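Long-range contact in globin domain-containing protein (Pseudomonas aeruginosa, PDB 1TU9), which binds heme b within a globin fold, has no established function, and may carry or bind oxygen as other globins do: residues Gly56-Ala64 with Trp117-Ile128. Numbering follows the deposited sequence.
Sequences GIMNLVMYA and WRDVMGRGIAVI. With HEM (protoporphyrin IX containing Fe), chain B.
Leu60 and Gly124 mark the crossing of helices Gly56-Ala64 and Trp117-Ile128, their CA atoms 5.6 Å apart; the axes come within 8.7 Å of each other at 95°. Leu60, in one of its two modelled conformers, enters as a knob into the hole made by Gly124, Met121, Ile125 and Ile128. Its CD1 rests on the backbone of Gly124, 3.8 Å from CA. The other branch, CD2, lies 3.7 Å from both Met121 O and heme CBB. Ile125 CG1 and Ile128 CD1 reach the same vinyl carbon, so Leu60, Ile125 and Ile128 together form part of the heme-pocket wall. In globin nomenclature this is the E/H pairing, in which the last long helix packs across the helix on the distal side of the heme. Met121 is bent at both chi2 (-71°) and chi3 (100°), which turns CE against Leu60 CB and Val61 CG2, 3.9 Å from each. Beyond it, Ile57 CG2 meets the edge of the Trp117 ring at CZ3, while the indole NE1 is hydrogen-bonded to Ser12 OG on helix 5-17. Ala64 CB abuts Val120 CG1 at 3.7 Å. One water bridges the backbones, donating to Leu60 O and Val120 O (2.8 Å each). A second water lies in the Tyr63 ring plane, hydrogen-bonded to OH at 2.7 Å, and donates to Arg123 O; the side chain of Val127, running against that of Tyr63, brings CG2 against the same hydroxyl.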
ATOM      1  N   GLY A  56      -3.321  -6.752  -2.260  1.00  7.01           N
ATOM      2  CA  GLY A  56      -1.921  -6.363  -2.327  1.00  6.95           C
ATOM      3  C   GLY A  56      -1.341  -6.018  -0.968  1.00  6.73           C
ATOM      4  O   GLY A  56      -0.223  -6.413  -0.633  1.00  7.46           O
ATOM      5  N   ILE A  57      -2.096  -5.279  -0.170  1.00  6.59           N
ATOM      6  CA  ILE A  57      -1.688  -4.981   1.196  1.00  7.19           C
ATOM      7  C   ILE A  57      -1.560  -6.295   1.976  1.00  6.55           C
ATOM      8  O   ILE A  57      -0.602  -6.484   2.728  1.00  6.84           O
ATOM      9  CB  ILE A  57      -2.660  -3.994   1.863  1.00  7.38           C
ATOM     10  CG1 ILE A  57      -2.516  -2.618   1.199  1.00  8.87           C
ATOM     11  CG2 ILE A  57      -2.344  -3.881   3.345  1.00  8.41           C
ATOM     12  CD1 ILE A  57      -3.573  -1.600   1.611  1.00 10.55           C
ATOM     13  N   MET A  58      -2.491  -7.217   1.773  1.00  6.49           N
ATOM     14  CA  MET A  58      -2.365  -8.525   2.411  1.00  7.34           C
ATOM     15  C   MET A  58      -1.074  -9.219   1.989  1.00  6.98           C
ATOM     16  O   MET A  58      -0.404  -9.818   2.820  1.00  7.38           O
ATOM     17  CB  MET A  58      -3.573  -9.410   2.139  1.00  7.36           C
ATOM     18  CG  MET A  58      -4.804  -8.917   2.849  1.00  8.62           C
ATOM     19  SD  MET A  58      -6.289  -9.872   2.519  1.00 10.78           S
ATOM     20  CE  MET A  58      -5.877 -11.402   3.282  1.00 11.07           C
ATOM     21  N   ASN A  59      -0.698  -9.129   0.722  1.00  7.16           N
ATOM     22  CA  ASN A  59       0.557  -9.741   0.278  1.00  8.26           C
ATOM     23  C   ASN A  59       1.775  -9.120   0.961  1.00  7.72           C
ATOM     24  O   ASN A  59       2.720  -9.826   1.314  1.00  7.59           O
ATOM     25  CB  ASN A  59       0.686  -9.707  -1.247  1.00  9.32           C
ATOM     26  CG  ASN A  59      -0.304 -10.651  -1.940  1.00 12.17           C
ATOM     27  OD1 ASN A  59      -0.675 -11.688  -1.389  1.00 15.21           O
ATOM     28  ND2 ASN A  59      -0.738 -10.277  -3.129  1.00 15.64           N
ATOM     29  N   LEU A  60       1.751  -7.807   1.176  0.50  7.90           N
ATOM     30  CA  LEU A  60       2.859  -7.142   1.865  0.50  9.00           C
ATOM     31  C   LEU A  60       2.920  -7.588   3.333  0.50  7.94           C
ATOM     32  O   LEU A  60       4.005  -7.758   3.890  0.50  7.47           O
ATOM     33  CB  LEU A  60       2.759  -5.605   1.734  0.50 10.24           C
ATOM     34  CG  LEU A  60       3.969  -4.882   1.108  0.50 14.22           C
ATOM     35  CD1 LEU A  60       4.326  -5.463  -0.211  0.50 16.12           C
ATOM     36  CD2 LEU A  60       3.736  -3.395   0.931  0.50 16.29           C
ATOM     37  N   VAL A  61       1.761  -7.789   3.957  1.00  7.31           N
ATOM     38  CA  VAL A  61       1.727  -8.298   5.330  1.00  7.78           C
ATOM     39  C   VAL A  61       2.235  -9.746   5.383  1.00  8.10           C
ATOM     40  O   VAL A  61       3.027 -10.090   6.250  1.00  7.42           O
ATOM     41  CB  VAL A  61       0.337  -8.170   5.945  1.00  7.52           C
ATOM     42  CG1 VAL A  61       0.302  -8.867   7.296  1.00  9.04           C
ATOM     43  CG2 VAL A  61      -0.046  -6.689   6.066  1.00  7.95           C
ATOM     44  N   MET A  62       1.819 -10.578   4.441  0.50  9.23           N
ATOM     45  CA  MET A  62       2.279 -11.966   4.427  0.50 11.03           C
ATOM     46  C   MET A  62       3.792 -12.042   4.262  0.50  9.57           C
ATOM     47  O   MET A  62       4.442 -12.826   4.947  0.50  8.59           O
ATOM     48  CB  MET A  62       1.566 -12.766   3.340  0.50 12.32           C
ATOM     49  CG  MET A  62       0.092 -13.008   3.657  0.50 15.20           C
ATOM     50  SD  MET A  62      -0.698 -14.224   2.616  0.50 18.09           S
ATOM     51  CE  MET A  62      -0.679 -13.415   1.180  0.50 21.03           C
ATOM     52  N   TYR A  63       4.357 -11.214   3.391  1.00  8.14           N
ATOM     53  CA  TYR A  63       5.809 -11.124   3.259  1.00  7.89           C
ATOM     54  C   TYR A  63       6.444 -10.758   4.604  1.00  7.05           C
ATOM     55  O   TYR A  63       7.392 -11.420   5.043  1.00  7.32           O
ATOM     56  CB  TYR A  63       6.170 -10.110   2.168  1.00  8.08           C
ATOM     57  CG  TYR A  63       7.632  -9.780   2.121  1.00  8.19           C
ATOM     58  CD1 TYR A  63       8.538 -10.646   1.533  1.00  8.49           C
ATOM     59  CD2 TYR A  63       8.114  -8.613   2.673  1.00  8.81           C
ATOM     60  CE1 TYR A  63       9.895 -10.321   1.477  1.00  9.51           C
ATOM     61  CE2 TYR A  63       9.464  -8.303   2.640  1.00  9.74           C
ATOM     62  CZ  TYR A  63      10.345  -9.164   2.047  1.00  9.42           C
ATOM     63  OH  TYR A  63      11.694  -8.863   2.003  1.00 11.38           O
ATOM     64  N   ALA A  64       5.885  -9.777   5.301  1.00  7.15           N
ATOM     65  CA  ALA A  64       6.422  -9.323   6.578  1.00  7.53           C
ATOM     66  C   ALA A  64       6.288 -10.368   7.684  1.00  8.07           C
ATOM     67  O   ALA A  64       6.963 -10.272   8.696  1.00  9.36           O
ATOM     68  CB  ALA A  64       5.736  -8.031   6.993  1.00  7.77           C
ATOM     69  N   TRP A 117       2.697   0.354  10.787  1.00  6.40           N
ATOM     70  CA  TRP A 117       2.353   0.389   9.368  1.00  6.46           C
ATOM     71  C   TRP A 117       3.551   0.816   8.526  1.00  6.53           C
ATOM     72  O   TRP A 117       3.840   0.209   7.502  1.00  6.72           O
ATOM     73  CB  TRP A 117       1.182   1.340   9.107  1.00  6.24           C
ATOM     74  CG  TRP A 117      -0.172   0.728   9.282  1.00  5.91           C
ATOM     75  CD1 TRP A 117      -1.020   0.870  10.337  1.00  6.40           C
ATOM     76  CD2 TRP A 117      -0.836  -0.125   8.350  1.00  5.77           C
ATOM     77  NE1 TRP A 117      -2.174   0.162  10.109  1.00  6.32           N
ATOM     78  CE2 TRP A 117      -2.086  -0.457   8.891  1.00  6.10           C
ATOM     79  CE3 TRP A 117      -0.500  -0.633   7.090  1.00  6.61           C
ATOM     80  CZ2 TRP A 117      -3.001  -1.255   8.218  1.00  6.68           C
ATOM     81  CZ3 TRP A 117      -1.394  -1.440   6.433  1.00  6.43           C
ATOM     82  CH2 TRP A 117      -2.641  -1.737   6.996  1.00  6.96           C
ATOM     83  N   ARG A 118       4.239   1.866   8.936  1.00  6.92           N
ATOM     84  CA  ARG A 118       5.381   2.352   8.161  1.00  8.20           C
ATOM     85  C   ARG A 118       6.485   1.311   8.072  1.00  8.68           C
ATOM     86  O   ARG A 118       7.082   1.113   7.016  1.00  8.55           O
ATOM     87  CB  ARG A 118       5.867   3.701   8.707  1.00  9.32           C
ATOM     88  CG  ARG A 118       4.890   4.815   8.333  1.00 11.37           C
ATOM     89  CD  ARG A 118       5.365   6.237   8.578  1.00 12.65           C
ATOM     90  NE  ARG A 118       4.429   7.212   8.023  1.00 14.37           N
ATOM     91  CZ  ARG A 118       4.431   7.641   6.755  1.00 16.06           C
ATOM     92  NH1 ARG A 118       5.342   7.219   5.883  1.00 16.27           N
ATOM     93  NH2 ARG A 118       3.509   8.505   6.362  1.00 16.84           N
ATOM     94  N   ASP A 119       6.732   0.614   9.172  1.00  8.52           N
ATOM     95  CA  ASP A 119       7.772  -0.413   9.240  1.00  8.72           C
ATOM     96  C   ASP A 119       7.392  -1.621   8.387  1.00  8.38           C
ATOM     97  O   ASP A 119       8.163  -2.062   7.523  1.00  9.73           O
ATOM     98  CB  ASP A 119       7.950  -0.766  10.722  1.00  9.16           C
ATOM     99  CG  ASP A 119       9.025  -1.769  11.001  1.00 10.73           C
ATOM    100  OD1 ASP A 119       9.592  -2.423  10.087  1.00 13.52           O
ATOM    101  OD2 ASP A 119       9.310  -1.993  12.189  1.00 12.27           O
ATOM    102  N   VAL A 120       6.186  -2.137   8.602  1.00  8.42           N
ATOM    103  CA  VAL A 120       5.736  -3.338   7.921  1.00  8.04           C
ATOM    104  C   VAL A 120       5.571  -3.095   6.416  1.00  8.02           C
ATOM    105  O   VAL A 120       6.013  -3.897   5.602  1.00  8.60           O
ATOM    106  CB  VAL A 120       4.446  -3.903   8.561  1.00  8.14           C
ATOM    107  CG1 VAL A 120       3.820  -4.998   7.707  1.00  8.94           C
ATOM    108  CG2 VAL A 120       4.756  -4.409   9.971  1.00  8.43           C
ATOM    109  N   MET A 121       4.929  -2.002   6.030  1.00  7.63           N
ATOM    110  CA  MET A 121       4.808  -1.703   4.601  1.00  7.43           C
ATOM    111  C   MET A 121       6.159  -1.372   3.980  1.00  7.91           C
ATOM    112  O   MET A 121       6.413  -1.756   2.839  1.00  8.10           O
ATOM    113  CB  MET A 121       3.845  -0.546   4.346  1.00  7.58           C
ATOM    114  CG  MET A 121       2.417  -0.805   4.787  1.00  8.03           C
ATOM    115  SD  MET A 121       1.535  -2.019   3.762  1.00  8.78           S
ATOM    116  CE  MET A 121       1.663  -3.456   4.766  1.00  9.11           C
ATOM    117  N   GLY A 122       7.020  -0.681   4.715  1.00  7.80           N
ATOM    118  CA  GLY A 122       8.310  -0.268   4.183  1.00  8.34           C
ATOM    119  C   GLY A 122       9.181  -1.415   3.735  1.00  8.69           C
ATOM    120  O   GLY A 122       9.934  -1.281   2.771  1.00  8.99           O
ATOM    121  N   ARG A 123       9.071  -2.564   4.392  1.00  9.24           N
ATOM    122  CA  ARG A 123       9.875  -3.727   4.025  1.00 10.35           C
ATOM    123  C   ARG A 123       9.584  -4.190   2.630  1.00 10.07           C
ATOM    124  O   ARG A 123      10.496  -4.458   1.850  1.00  9.97           O
ATOM    125  CB  ARG A 123       9.569  -4.909   4.928  1.00 12.23           C
ATOM    126  CG  ARG A 123       9.833  -4.648   6.315  1.00 13.62           C
ATOM    127  CD  ARG A 123       9.156  -5.603   7.203  1.00 13.76           C
ATOM    128  NE  ARG A 123       9.265  -5.060   8.516  1.00 12.59           N
ATOM    129  CZ  ARG A 123       9.479  -5.784   9.593  1.00 13.06           C
ATOM    130  NH1 ARG A 123       9.581  -7.098   9.516  1.00 14.52           N
ATOM    131  NH2 ARG A 123       9.588  -5.181  10.744  1.00 14.29           N
ATOM    132  N   GLY A 124       8.296  -4.321   2.329  1.00  9.99           N
ATOM    133  CA  GLY A 124       7.871  -4.798   1.032  1.00 10.19           C
ATOM    134  C   GLY A 124       8.077  -3.747  -0.032  1.00  9.54           C
ATOM    135  O   GLY A 124       8.483  -4.062  -1.149  1.00 10.36           O
ATOM    136  N   ILE A 125       7.817  -2.493   0.307  1.00  9.10           N
ATOM    137  CA  ILE A 125       8.052  -1.375  -0.611  1.00  9.89           C
ATOM    138  C   ILE A 125       9.508  -1.358  -1.040  1.00  9.45           C
ATOM    139  O   ILE A 125       9.812  -1.105  -2.202  1.00 10.23           O
ATOM    140  CB  ILE A 125       7.651  -0.026   0.038  1.00  9.62           C
ATOM    141  CG1 ILE A 125       6.119   0.115   0.089  1.00 10.15           C
ATOM    142  CG2 ILE A 125       8.245   1.157  -0.710  1.00 10.40           C
ATOM    143  CD1 ILE A 125       5.627   1.247   0.960  1.00 11.14           C
ATOM    144  N   ALA A 126      10.426  -1.628  -0.119  1.00  9.78           N
ATOM    145  CA  ALA A 126      11.851  -1.677  -0.457  1.00 10.13           C
ATOM    146  C   ALA A 126      12.126  -2.715  -1.537  1.00  9.66           C
ATOM    147  O   ALA A 126      12.885  -2.449  -2.482  1.00 10.37           O
ATOM    148  CB  ALA A 126      12.682  -1.979   0.776  1.00 10.32           C
ATOM    149  N   VAL A 127      11.510  -3.880  -1.427  1.00 10.32           N
ATOM    150  CA  VAL A 127      11.691  -4.932  -2.423  1.00 11.08           C
ATOM    151  C   VAL A 127      11.168  -4.449  -3.784  1.00 10.91           C
ATOM    152  O   VAL A 127      11.856  -4.550  -4.808  1.00 10.72           O
ATOM    153  CB  VAL A 127      10.993  -6.238  -2.013  1.00 11.77           C
ATOM    154  CG1 VAL A 127      11.098  -7.285  -3.106  1.00 12.83           C
ATOM    155  CG2 VAL A 127      11.581  -6.783  -0.694  1.00 12.93           C
ATOM    156  N   ILE A 128       9.966  -3.885  -3.793  1.00 10.67           N
ATOM    157  CA  ILE A 128       9.357  -3.446  -5.041  1.00 11.04           C
ATOM    158  C   ILE A 128      10.231  -2.396  -5.716  1.00 10.95           C
ATOM    159  O   ILE A 128      10.535  -2.516  -6.914  1.00 10.56           O
ATOM    160  CB  ILE A 128       7.935  -2.917  -4.790  1.00 10.77           C
ATOM    161  CG1 ILE A 128       7.042  -4.062  -4.330  1.00 11.73           C
ATOM    162  CG2 ILE A 128       7.365  -2.277  -6.069  1.00 11.32           C
ATOM    163  CD1 ILE A 128       5.725  -3.617  -3.752  1.00 12.44           C
TER
HETATM  164  CHA HEM B 301      -1.646  -2.235 -10.445  1.00 12.52           C
HETATM  165  CHB HEM B 301      -0.468  -3.180  -5.741  1.00 14.50           C
HETATM  166  CHC HEM B 301       2.070   0.830  -5.650  1.00 10.61           C
HETATM  167  CHD HEM B 301       0.210   2.226  -9.875  1.00  8.76           C
HETATM  168  C1A HEM B 301      -1.465  -2.858  -9.206  1.00 14.22           C
HETATM  169  C2A HEM B 301      -1.907  -4.200  -8.846  1.00 17.42           C
HETATM  170  C3A HEM B 301      -1.603  -4.455  -7.573  1.00 16.33           C
HETATM  171  C4A HEM B 301      -0.939  -3.295  -7.028  1.00 13.87           C
HETATM  172  CMA HEM B 301      -1.899  -5.768  -6.812  1.00 16.01           C
HETATM  173  CAA HEM B 301      -2.606  -5.170  -9.804  1.00 20.81           C
HETATM  174  CBA HEM B 301      -1.635  -6.304 -10.159  1.00 23.66           C
HETATM  175  CGA HEM B 301      -0.239  -5.821 -10.499  1.00 23.55           C
HETATM  176  O1A HEM B 301      -0.068  -5.155 -11.546  1.00 26.53           O
HETATM  177  O2A HEM B 301       0.727  -6.105  -9.737  1.00 25.21           O
HETATM  178  C1B HEM B 301       0.356  -2.197  -5.281  1.00 13.41           C
HETATM  179  C2B HEM B 301       1.001  -2.083  -3.981  1.00 13.62           C
HETATM  180  C3B HEM B 301       1.719  -0.964  -3.959  1.00 12.54           C
HETATM  181  C4B HEM B 301       1.517  -0.342  -5.269  1.00 11.34           C
HETATM  182  CMB HEM B 301       0.845  -3.094  -2.820  1.00 13.95           C
HETATM  183  CAB HEM B 301       2.564  -0.393  -2.787  1.00 11.81           C
HETATM  184  CBB HEM B 301       3.333  -1.163  -2.011  1.00 13.99           C
HETATM  185  C1C HEM B 301       1.711   1.567  -6.751  1.00  8.69           C
HETATM  186  C2C HEM B 301       2.077   2.935  -6.923  1.00  9.06           C
HETATM  187  C3C HEM B 301       1.549   3.352  -8.068  1.00  7.95           C
HETATM  188  C4C HEM B 301       0.850   2.239  -8.663  1.00  8.57           C
HETATM  189  CMC HEM B 301       2.925   3.722  -5.922  1.00  9.94           C
HETATM  190  CAC HEM B 301       1.721   4.766  -8.634  1.00  9.59           C
HETATM  191  CBC HEM B 301       0.785   5.358  -9.361  1.00 10.49           C
HETATM  192  C1D HEM B 301      -0.433   1.169 -10.445  1.00  8.94           C
HETATM  193  C2D HEM B 301      -1.066   1.230 -11.724  1.00  9.45           C
HETATM  194  C3D HEM B 301      -1.663  -0.138 -11.937  1.00 10.69           C
HETATM  195  C4D HEM B 301      -1.341  -0.909 -10.748  1.00 11.61           C
HETATM  196  CMD HEM B 301      -1.126   2.436 -12.666  1.00  9.52           C
HETATM  197  CAD HEM B 301      -2.482  -0.521 -13.176  1.00 10.84           C
HETATM  198  CBD HEM B 301      -3.881   0.107 -13.057  1.00 11.02           C
HETATM  199  CGD HEM B 301      -4.707  -0.145 -14.305  1.00 10.51           C
HETATM  200  O1D HEM B 301      -4.378   0.442 -15.368  1.00 10.52           O
HETATM  201  O2D HEM B 301      -5.687  -0.939 -14.256  1.00 10.01           O
HETATM  202  NA  HEM B 301      -0.886  -2.358  -8.059  1.00 14.03           N
HETATM  203  NB  HEM B 301       0.702  -1.117  -6.057  1.00 11.36           N
HETATM  204  NC  HEM B 301       0.954   1.150  -7.823  1.00  9.27           N
HETATM  205  ND  HEM B 301      -0.606  -0.089  -9.904  1.00  9.74           N
HETATM  206 FE   HEM B 301       0.031  -0.682  -8.064  1.00 11.32          FE
HETATM  207  O   HOH W   1       5.915  -5.748   3.534  1.00 10.33           O
HETATM  208  O   HOH W   2      12.444  -6.380   2.627  1.00 15.80           O